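Local coordinates for regulator of nonsense transcripts 2 (PDB 4CEK), which takes part in nonsense-mediated mRNA decay, the example here being its second MIF4G domain, an all-helical fold of a kind that commonly serves as a protein-binding scaffold, at residues 87-95 with 208-216; 245-254 with 288-298. All coordinates share one frame; numbering follows the deposited sequence.

Interaction 1: residues 87-95 with 208-216; sequences GDEAEDLTK and INIETKNKT
The capped N-terminal end of helix 89-99 meets the first two turns of helix 210-225, a helix of the MIF4G domain, with Asp88, Glu91, Thr212 and Lys215 as the main partners. Asp88 is the N-cap: its OD1 accepts from Glu91 N at 3.0 Å, nearly in line with the C-O bond, in the role an aspartate performs well because its short carboxylate folds back over the first turn. That requires CG to sit between the backbone N and the carbonyl carbon (chi1 40°). With the carboxylate so placed, its other oxygen OD2 faces the second helix and lies 3.2 Å from the methyl carbon CG2 of Thr212. Thr212 splits its two branches between two tasks. CG2 faces Asp88, while OG1 turns to Asn209 OD1, the side chain at the N-cap of its own helix, in a hydrogen bond modelled suspiciously short, and also packs beside the backbone of Gly87.

Charge enters one turn further along. Glu91 and Lys215 reach for each other from opposite directions, and Glu91 OE2 pairs with Lys215 NZ at 3.5 Å, a loose salt bridge. Near the start of both segments, Ile208 sends CD1 against Asp88 CB at 3.6 Å. Its modelled approach to the carboxylate of Glu89 is too close to be relied on; OE1 of that glutamate is buried without a polar partner in the model.

Other helices complete the setting. Phe159 of helix 148-159 packs against Glu91 and makes a cation-pi contact with Lys215, so Glu91 is not the ammonium's only partner. From helix 185-203, His201 touches Asp88 and hydrogen-bonds Thr216 OG1, so both helices border the contact.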
loop_
_atom_site.group_PDB
_atom_site.type_symbol
_atom_site.label_atom_id
_atom_site.label_comp_id
_atom_site.label_asym_id
_atom_site.label_seq_id
_atom_site.Cartn_x
_atom_site.Cartn_y
_atom_site.Cartn_z
ATOM N N GLY A 87 6.257 -13.802 -5.848
ATOM C CA GLY A 87 5.874 -12.430 -6.151
ATOM C C GLY A 87 5.882 -12.154 -7.649
ATOM O O GLY A 87 5.641 -13.062 -8.455
ATOM N N ASP A 88 6.157 -10.893 -8.009
ATOM C CA ASP A 88 6.308 -10.468 -9.417
ATOM C C ASP A 88 7.774 -10.231 -9.787
ATOM O O ASP A 88 8.676 -10.328 -8.938
ATOM C CB ASP A 88 5.466 -9.210 -9.722
ATOM C CG ASP A 88 5.491 -8.171 -8.590
ATOM O OD1 ASP A 88 6.519 -8.002 -7.918
ATOM O OD2 ASP A 88 4.452 -7.515 -8.369
ATOM N N GLU A 89 7.998 -9.947 -11.070
ATOM C CA GLU A 89 9.314 -9.553 -11.589
ATOM C C GLU A 89 9.897 -8.371 -10.799
ATOM O O GLU A 89 11.084 -8.347 -10.524
ATOM C CB GLU A 89 9.218 -9.166 -13.072
ATOM C CG GLU A 89 8.891 -10.309 -14.028
ATOM C CD GLU A 89 7.413 -10.410 -14.413
ATOM O OE1 GLU A 89 6.526 -10.390 -13.520
ATOM O OE2 GLU A 89 7.142 -10.536 -15.629
ATOM N N ALA A 90 9.042 -7.419 -10.415
ATOM C CA ALA A 90 9.461 -6.202 -9.699
ATOM C C ALA A 90 10.097 -6.534 -8.344
ATOM O O ALA A 90 11.159 -6.020 -8.013
ATOM C CB ALA A 90 8.277 -5.257 -9.512
ATOM N N GLU A 91 9.447 -7.409 -7.582
ATOM C CA GLU A 91 9.974 -7.896 -6.302
ATOM C C GLU A 91 11.213 -8.765 -6.442
ATOM O O GLU A 91 12.070 -8.722 -5.576
ATOM C CB GLU A 91 8.899 -8.671 -5.531
ATOM C CG GLU A 91 7.823 -7.760 -4.965
ATOM C CD GLU A 91 6.526 -8.482 -4.667
ATOM O OE1 GLU A 91 6.551 -9.593 -4.075
ATOM O OE2 GLU A 91 5.485 -7.917 -5.042
ATOM N N ASP A 92 11.294 -9.573 -7.502
ATOM C CA ASP A 92 12.489 -10.376 -7.738
ATOM C C ASP A 92 13.710 -9.486 -8.009
ATOM O O ASP A 92 14.771 -9.671 -7.412
ATOM C CB ASP A 92 12.295 -11.329 -8.926
ATOM C CG ASP A 92 13.515 -12.249 -9.150
ATOM O OD1 ASP A 92 13.672 -13.268 -8.423
ATOM O OD2 ASP A 92 14.325 -11.933 -10.047
ATOM N N LEU A 93 13.542 -8.552 -8.939
ATOM C CA LEU A 93 14.559 -7.560 -9.263
ATOM C C LEU A 93 14.968 -6.747 -8.034
ATOM O O LEU A 93 16.150 -6.605 -7.758
ATOM C CB LEU A 93 14.042 -6.630 -10.365
ATOM C CG LEU A 93 14.894 -5.430 -10.765
ATOM C CD1 LEU A 93 16.363 -5.808 -11.003
ATOM C CD2 LEU A 93 14.264 -4.802 -12.007
ATOM N N THR A 94 13.989 -6.227 -7.291
ATOM C CA THR A 94 14.282 -5.528 -6.036
ATOM C C THR A 94 15.049 -6.401 -5.018
ATOM O O THR A 94 15.984 -5.913 -4.367
ATOM C CB THR A 94 13.009 -4.957 -5.385
ATOM O OG1 THR A 94 12.357 -4.102 -6.322
ATOM C CG2 THR A 94 13.339 -4.154 -4.106
ATOM N N LYS A 95 14.653 -7.672 -4.883
ATOM C CA LYS A 95 15.282 -8.591 -3.923
ATOM C C LYS A 95 16.754 -8.847 -4.262
ATOM O O LYS A 95 17.595 -8.966 -3.355
ATOM C CB LYS A 95 14.537 -9.932 -3.866
ATOM C CG LYS A 95 15.061 -10.870 -2.789
ATOM C CD LYS A 95 14.235 -12.145 -2.685
ATOM C CE LYS A 95 14.783 -13.070 -1.598
ATOM N NZ LYS A 95 14.043 -14.365 -1.506
ATOM N N ILE A 208 0.316 -13.269 -14.817
ATOM C CA ILE A 208 0.844 -13.159 -13.449
ATOM C C ILE A 208 -0.300 -13.248 -12.395
ATOM O O ILE A 208 -1.306 -12.537 -12.476
ATOM C CB ILE A 208 1.774 -11.904 -13.299
ATOM C CG1 ILE A 208 2.626 -11.970 -12.020
ATOM C CG2 ILE A 208 0.993 -10.597 -13.364
ATOM C CD1 ILE A 208 3.996 -11.335 -12.177
ATOM N N ASN A 209 -0.132 -14.167 -11.438
ATOM C CA ASN A 209 -1.151 -14.533 -10.437
ATOM C C ASN A 209 -1.914 -13.365 -9.811
ATOM O O ASN A 209 -1.300 -12.400 -9.357
ATOM C CB ASN A 209 -0.515 -15.382 -9.312
ATOM C CG ASN A 209 0.738 -14.740 -8.696
ATOM O OD1 ASN A 209 1.053 -13.571 -8.949
ATOM N ND2 ASN A 209 1.463 -15.517 -7.886
ATOM N N ILE A 210 -3.246 -13.471 -9.763
ATOM C CA ILE A 210 -4.093 -12.392 -9.204
ATOM C C ILE A 210 -3.699 -12.026 -7.762
ATOM O O ILE A 210 -3.885 -10.886 -7.335
ATOM C CB ILE A 210 -5.618 -12.717 -9.278
ATOM C CG1 ILE A 210 -6.485 -11.465 -8.995
ATOM C CG2 ILE A 210 -5.992 -13.813 -8.289
ATOM C CD1 ILE A 210 -6.260 -10.289 -9.917
ATOM N N GLU A 211 -3.123 -12.983 -7.036
ATOM C CA GLU A 211 -2.757 -12.779 -5.635
ATOM C C GLU A 211 -1.633 -11.763 -5.387
ATOM O O GLU A 211 -1.680 -11.041 -4.383
ATOM C CB GLU A 211 -2.372 -14.111 -5.011
ATOM C CG GLU A 211 -2.436 -14.095 -3.498
ATOM C CD GLU A 211 -2.544 -15.484 -2.917
ATOM O OE1 GLU A 211 -3.249 -16.326 -3.522
ATOM O OE2 GLU A 211 -1.926 -15.717 -1.855
ATOM N N THR A 212 -0.628 -11.725 -6.272
ATOM C CA THR A 212 0.413 -10.674 -6.231
ATOM C C THR A 212 -0.173 -9.311 -6.570
ATOM O O THR A 212 0.115 -8.331 -5.925
ATOM C CB THR A 212 1.543 -10.913 -7.253
ATOM O OG1 THR A 212 2.100 -12.217 -7.064
ATOM C CG2 THR A 212 2.632 -9.850 -7.102
ATOM N N LYS A 213 -1.005 -9.269 -7.598
ATOM C CA LYS A 213 -1.634 -8.033 -8.027
ATOM C C LYS A 213 -2.413 -7.416 -6.840
ATOM O O LYS A 213 -2.353 -6.198 -6.586
ATOM C CB LYS A 213 -2.545 -8.320 -9.219
ATOM C CG LYS A 213 -1.835 -9.016 -10.378
ATOM C CD LYS A 213 -2.780 -9.337 -11.542
ATOM C CE LYS A 213 -2.064 -9.418 -12.890
ATOM N NZ LYS A 213 -2.972 -9.161 -14.052
ATOM N N ASN A 214 -3.128 -8.276 -6.110
ATOM C CA ASN A 214 -3.908 -7.864 -4.938
ATOM C C ASN A 214 -3.027 -7.347 -3.781
ATOM O O ASN A 214 -3.424 -6.419 -3.102
ATOM C CB ASN A 214 -4.843 -9.011 -4.480
ATOM C CG ASN A 214 -6.071 -9.212 -5.407
ATOM O OD1 ASN A 214 -6.478 -8.315 -6.175
ATOM N ND2 ASN A 214 -6.675 -10.406 -5.320
ATOM N N LYS A 215 -1.823 -7.907 -3.592
ATOM C CA LYS A 215 -0.852 -7.353 -2.665
ATOM C C LYS A 215 -0.516 -5.908 -3.060
ATOM O O LYS A 215 -0.555 -5.014 -2.211
ATOM C CB LYS A 215 0.459 -8.161 -2.656
ATOM C CG LYS A 215 1.502 -7.672 -1.627
ATOM C CD LYS A 215 2.973 -7.813 -2.062
ATOM C CE LYS A 215 3.376 -6.830 -3.162
ATOM N NZ LYS A 215 4.118 -5.581 -2.764
ATOM N N THR A 216 -0.176 -5.676 -4.330
ATOM C CA THR A 216 0.174 -4.328 -4.769
ATOM C C THR A 216 -0.976 -3.379 -4.490
ATOM O O THR A 216 -0.772 -2.314 -3.930
ATOM C CB THR A 216 0.510 -4.263 -6.268
ATOM O OG1 THR A 216 1.698 -5.004 -6.538
ATOM C CG2 THR A 216 0.725 -2.845 -6.703
#

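Interaction 2: residues 245-254 with 288-298; sequences FSHHHIEMAC and MHLDARYVTMV
His247 and Tyr294 lie face to face, their ring centroids 4.0 Å apart and their planes inclined by 28°. The overlap is unequal: Tyr294 CE2 sits over the centre of the imidazole, whereas His247 ND1 lies toward the rim of the phenol ring. On the histidine, CG is anti to the carbonyl carbon, which lays the imidazole across the tyrosine; its NE2 comes within 2.9 Å of Asp291 OD2, the carboxylate plane steeply inclined to the ring.

The tyrosine edge is used as fully as its face. Ile250 CG2 approaches CD1 of Tyr294 at 3.7 Å, near the ring plane, and Glu251 CG takes a neighbouring place along the rim. Tyrosine suits this position because its apolar ring can pack while its hydroxyl reaches a charge: Tyr294 OH donates to Glu251 OE2 at 3.2 Å, from above the carboxylate plane. Arg293 NH2 gives the same oxygen a weak hydrogen bond within a salt bridge, the guanidinium turned 83° from the carboxylate and presenting its edge.

These side chains join helix 247-266 to helix 292-305, the last helix of the chain. The axes of 247-254 and 292-298 run nearly parallel, crossing at 22° and coming within 10.1 Å. Helix 268-287 runs between them in sequence, as in an alpha-alpha superhelical stack of hairpins, and is closed by a Schellman motif in which His289 supplies the positive phi.

On the side facing helix 268-287, which touches Phe245, Leu290 and Val298, apolar branches meet. Ile250 and Leu290 come tip to tip through CD1 and CD2. Val298 CG2 lies 4.0 Å from Phe245 CZ, and Met288 brings its sulfur to the edge of the Phe245 ring. One turn after Tyr294, the flexible thioether of Met297 lies along Glu251 CG, while Met297 CG touches Cys254 SG at 3.7 Å.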
loop_
_atom_site.group_PDB
_atom_site.type_symbol
_atom_site.label_atom_id
_atom_site.label_comp_id
_atom_site.label_asym_id
_atom_site.label_seq_id
_atom_site.Cartn_x
_atom_site.Cartn_y
_atom_site.Cartn_z
ATOM N N PHE A 245 -12.449 -2.926 -18.346
ATOM C CA PHE A 245 -13.099 -3.626 -17.243
ATOM C C PHE A 245 -13.227 -5.133 -17.489
ATOM O O PHE A 245 -14.309 -5.655 -17.726
ATOM C CB PHE A 245 -14.468 -2.977 -16.994
ATOM C CG PHE A 245 -14.935 -3.046 -15.573
ATOM C CD1 PHE A 245 -14.094 -2.690 -14.524
ATOM C CD2 PHE A 245 -16.235 -3.427 -15.282
ATOM C CE1 PHE A 245 -14.537 -2.735 -13.217
ATOM C CE2 PHE A 245 -16.683 -3.460 -13.981
ATOM C CZ PHE A 245 -15.837 -3.114 -12.948
ATOM N N SER A 246 -12.095 -5.814 -17.366
ATOM C CA SER A 246 -11.916 -7.200 -17.701
ATOM C C SER A 246 -11.673 -7.987 -16.428
ATOM O O SER A 246 -11.647 -7.419 -15.352
ATOM C CB SER A 246 -10.655 -7.303 -18.541
ATOM O OG SER A 246 -9.524 -7.188 -17.676
ATOM N N HIS A 247 -11.412 -9.281 -16.539
ATOM C CA HIS A 247 -11.386 -10.117 -15.370
ATOM C C HIS A 247 -10.390 -9.719 -14.310
ATOM O O HIS A 247 -10.784 -9.550 -13.155
ATOM C CB HIS A 247 -11.249 -11.588 -15.758
ATOM C CG HIS A 247 -12.542 -12.207 -16.281
ATOM N ND1 HIS A 247 -13.585 -11.455 -16.739
ATOM C CD2 HIS A 247 -12.920 -13.542 -16.445
ATOM C CE1 HIS A 247 -14.575 -12.269 -17.155
ATOM N NE2 HIS A 247 -14.168 -13.549 -16.975
ATOM N N HIS A 248 -9.109 -9.568 -14.645
ATOM C CA HIS A 248 -8.130 -9.208 -13.609
ATOM C C HIS A 248 -8.338 -7.785 -13.113
ATOM O O HIS A 248 -8.198 -7.523 -11.938
ATOM C CB HIS A 248 -6.685 -9.519 -14.032
ATOM C CG HIS A 248 -6.251 -10.967 -13.738
ATOM N ND1 HIS A 248 -4.952 -11.361 -13.730
ATOM C CD2 HIS A 248 -7.003 -12.112 -13.415
ATOM C CE1 HIS A 248 -4.879 -12.684 -13.444
ATOM N NE2 HIS A 248 -6.128 -13.137 -13.241
ATOM N N HIS A 249 -8.767 -6.878 -13.969
ATOM C CA HIS A 249 -8.956 -5.506 -13.561
ATOM C C HIS A 249 -10.117 -5.281 -12.626
ATOM O O HIS A 249 -10.092 -4.314 -11.822
ATOM C CB HIS A 249 -9.106 -4.596 -14.764
ATOM C CG HIS A 249 -7.897 -4.575 -15.651
ATOM N ND1 HIS A 249 -7.847 -3.860 -16.798
ATOM C CD2 HIS A 249 -6.663 -5.225 -15.528
ATOM C CE1 HIS A 249 -6.649 -4.049 -17.386
ATOM N NE2 HIS A 249 -5.922 -4.885 -16.600
ATOM N N ILE A 250 -11.153 -6.118 -12.762
ATOM C CA ILE A 250 -12.351 -6.070 -11.927
ATOM C C ILE A 250 -11.933 -6.488 -10.530
ATOM O O ILE A 250 -12.317 -5.814 -9.574
ATOM C CB ILE A 250 -13.501 -7.008 -12.430
ATOM C CG1 ILE A 250 -14.163 -6.500 -13.725
ATOM C CG2 ILE A 250 -14.600 -7.103 -11.402
ATOM C CD1 ILE A 250 -14.915 -7.589 -14.500
ATOM N N GLU A 251 -11.134 -7.556 -10.391
ATOM C CA GLU A 251 -10.727 -7.992 -9.048
ATOM C C GLU A 251 -9.805 -6.995 -8.355
ATOM O O GLU A 251 -9.997 -6.670 -7.177
ATOM C CB GLU A 251 -10.071 -9.344 -9.028
ATOM C CG GLU A 251 -10.706 -10.369 -9.926
ATOM C CD GLU A 251 -10.259 -11.784 -9.600
ATOM O OE1 GLU A 251 -10.120 -12.088 -8.367
ATOM O OE2 GLU A 251 -10.056 -12.566 -10.583
ATOM N N MET A 252 -8.813 -6.506 -9.078
ATOM C CA MET A 252 -7.915 -5.457 -8.544
ATOM C C MET A 252 -8.746 -4.291 -8.051
ATOM O O MET A 252 -8.524 -3.786 -6.961
ATOM C CB MET A 252 -6.913 -4.987 -9.611
ATOM C CG MET A 252 -5.925 -6.070 -10.080
ATOM S SD MET A 252 -4.887 -5.490 -11.457
ATOM C CE MET A 252 -4.083 -4.120 -10.636
ATOM N N ALA A 253 -9.720 -3.886 -8.853
ATOM C CA ALA A 253 -10.649 -2.809 -8.481
ATOM C C ALA A 253 -11.387 -3.056 -7.168
ATOM O O ALA A 253 -11.556 -2.120 -6.365
ATOM C CB ALA A 253 -11.689 -2.605 -9.568
ATOM N N CYS A 254 -11.879 -4.283 -7.000
ATOM C CA CYS A 254 -12.725 -4.666 -5.875
ATOM C C CYS A 254 -11.878 -4.804 -4.645
ATOM O O CYS A 254 -12.292 -4.371 -3.554
ATOM C CB CYS A 254 -13.538 -5.982 -6.158
ATOM S SG CYS A 254 -14.835 -5.776 -7.456
ATOM N N MET A 288 -22.362 -4.616 -19.746
ATOM C CA MET A 288 -21.178 -5.213 -20.396
ATOM C C MET A 288 -21.194 -6.757 -20.344
ATOM O O MET A 288 -20.226 -7.427 -20.754
ATOM C CB MET A 288 -19.957 -4.678 -19.651
ATOM C CG MET A 288 -18.594 -4.984 -20.220
ATOM S SD MET A 288 -17.376 -3.878 -19.474
ATOM C CE MET A 288 -15.892 -4.372 -20.378
ATOM N N HIS A 289 -22.298 -7.310 -19.838
ATOM C CA HIS A 289 -22.452 -8.762 -19.617
ATOM C C HIS A 289 -21.197 -9.495 -19.183
ATOM O O HIS A 289 -20.598 -10.293 -19.928
ATOM C CB HIS A 289 -23.149 -9.428 -20.814
ATOM C CG HIS A 289 -24.655 -9.488 -20.664
ATOM N ND1 HIS A 289 -25.307 -10.622 -20.332
ATOM C CD2 HIS A 289 -25.626 -8.488 -20.757
ATOM C CE1 HIS A 289 -26.629 -10.370 -20.244
ATOM N NE2 HIS A 289 -26.823 -9.062 -20.500
ATOM N N LEU A 290 -20.807 -9.202 -17.943
ATOM C CA LEU A 290 -19.763 -9.934 -17.245
ATOM C C LEU A 290 -20.379 -11.257 -16.842
ATOM O O LEU A 290 -21.612 -11.339 -16.663
ATOM C CB LEU A 290 -19.321 -9.204 -15.968
ATOM C CG LEU A 290 -19.077 -7.697 -15.998
ATOM C CD1 LEU A 290 -18.911 -7.156 -14.591
ATOM C CD2 LEU A 290 -17.842 -7.403 -16.839
ATOM N N ASP A 291 -19.551 -12.287 -16.680
ATOM C CA ASP A 291 -20.086 -13.526 -16.143
ATOM C C ASP A 291 -20.436 -13.346 -14.666
ATOM O O ASP A 291 -19.902 -12.470 -14.005
ATOM C CB ASP A 291 -19.177 -14.735 -16.403
ATOM C CG ASP A 291 -17.854 -14.627 -15.741
ATOM O OD1 ASP A 291 -17.743 -15.072 -14.577
ATOM O OD2 ASP A 291 -16.926 -14.139 -16.419
ATOM N N ALA A 292 -21.374 -14.164 -14.201
ATOM C CA ALA A 292 -21.999 -14.066 -12.875
ATOM C C ALA A 292 -21.038 -13.794 -11.717
ATOM O O ALA A 292 -21.364 -13.031 -10.814
ATOM C CB ALA A 292 -22.763 -15.361 -12.585
ATOM N N ARG A 293 -19.878 -14.436 -11.731
ATOM C CA ARG A 293 -18.928 -14.318 -10.621
ATOM C C ARG A 293 -18.448 -12.866 -10.422
ATOM O O ARG A 293 -18.231 -12.412 -9.304
ATOM C CB ARG A 293 -17.748 -15.286 -10.816
ATOM C CG ARG A 293 -16.651 -15.093 -9.775
ATOM C CD ARG A 293 -15.640 -16.243 -9.694
ATOM N NE ARG A 293 -14.341 -15.752 -9.194
ATOM C CZ ARG A 293 -13.357 -15.255 -9.956
ATOM N NH1 ARG A 293 -13.479 -15.187 -11.286
ATOM N NH2 ARG A 293 -12.238 -14.819 -9.382
ATOM N N TYR A 294 -18.315 -12.132 -11.512
ATOM C CA TYR A 294 -17.793 -10.782 -11.444
ATOM C C TYR A 294 -18.922 -9.799 -11.264
ATOM O O TYR A 294 -18.724 -8.707 -10.741
ATOM C CB TYR A 294 -16.986 -10.452 -12.710
ATOM C CG TYR A 294 -15.678 -11.194 -12.801
ATOM C CD1 TYR A 294 -14.531 -10.671 -12.247
ATOM C CD2 TYR A 294 -15.596 -12.427 -13.412
ATOM C CE1 TYR A 294 -13.323 -11.338 -12.310
ATOM C CE2 TYR A 294 -14.396 -13.118 -13.467
ATOM C CZ TYR A 294 -13.253 -12.550 -12.929
ATOM O OH TYR A 294 -12.038 -13.208 -12.990
ATOM N N VAL A 295 -20.126 -10.180 -11.681
ATOM C CA VAL A 295 -21.294 -9.354 -11.414
ATOM C C VAL A 295 -21.467 -9.236 -9.884
ATOM O O VAL A 295 -21.634 -8.141 -9.333
ATOM C CB VAL A 295 -22.555 -9.914 -12.145
ATOM C CG1 VAL A 295 -23.799 -9.090 -11.797
ATOM C CG2 VAL A 295 -22.319 -9.891 -13.660
ATOM N N THR A 296 -21.326 -10.369 -9.216
ATOM C CA THR A 296 -21.497 -10.465 -7.772
ATOM C C THR A 296 -20.342 -9.758 -7.016
ATOM O O THR A 296 -20.587 -8.973 -6.064
ATOM C CB THR A 296 -21.586 -11.970 -7.395
ATOM O OG1 THR A 296 -22.734 -12.553 -8.048
ATOM C CG2 THR A 296 -21.627 -12.161 -5.923
ATOM N N MET A 297 -19.100 -10.004 -7.459
ATOM C CA MET A 297 -17.913 -9.220 -6.989
ATOM C C MET A 297 -18.107 -7.698 -7.027
ATOM O O MET A 297 -17.984 -7.033 -6.016
ATOM C CB MET A 297 -16.670 -9.586 -7.800
ATOM C CG MET A 297 -15.335 -9.420 -7.070
ATOM S SD MET A 297 -13.926 -9.894 -8.117
ATOM C CE MET A 297 -14.089 -11.687 -8.126
ATOM N N VAL A 298 -18.461 -7.139 -8.170
ATOM C CA VAL A 298 -18.711 -5.708 -8.264
ATOM C C VAL A 298 -19.815 -5.248 -7.281
ATOM O O VAL A 298 -19.650 -4.246 -6.564
ATOM C CB VAL A 298 -19.111 -5.328 -9.722
ATOM C CG1 VAL A 298 -19.541 -3.855 -9.811
ATOM C CG2 VAL A 298 -17.965 -5.640 -10.725
#

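Overall arrangement
From the N terminus, interaction 1 comes first: residues 208-216 return to 87-95 after 112 intervening residues, a largely helical loop that includes helices 148-159 and 185-203. It therefore ties helix 89-99 to helix 210-225. Interaction 2 opens only after that loop has closed and brings 288-298 back to 245-254 over helix 268-287, a much shorter loop. The two are in series, neither nested nor crossed, with centres about 21 Å apart. They nevertheless adjoin, because helix 210-225 packs on helix 247-266: Lys213 NZ probably hydrogen-bonds His248 ND1, and Ile210 rests against His248 and Glu251, continuing the helical array toward the C terminus.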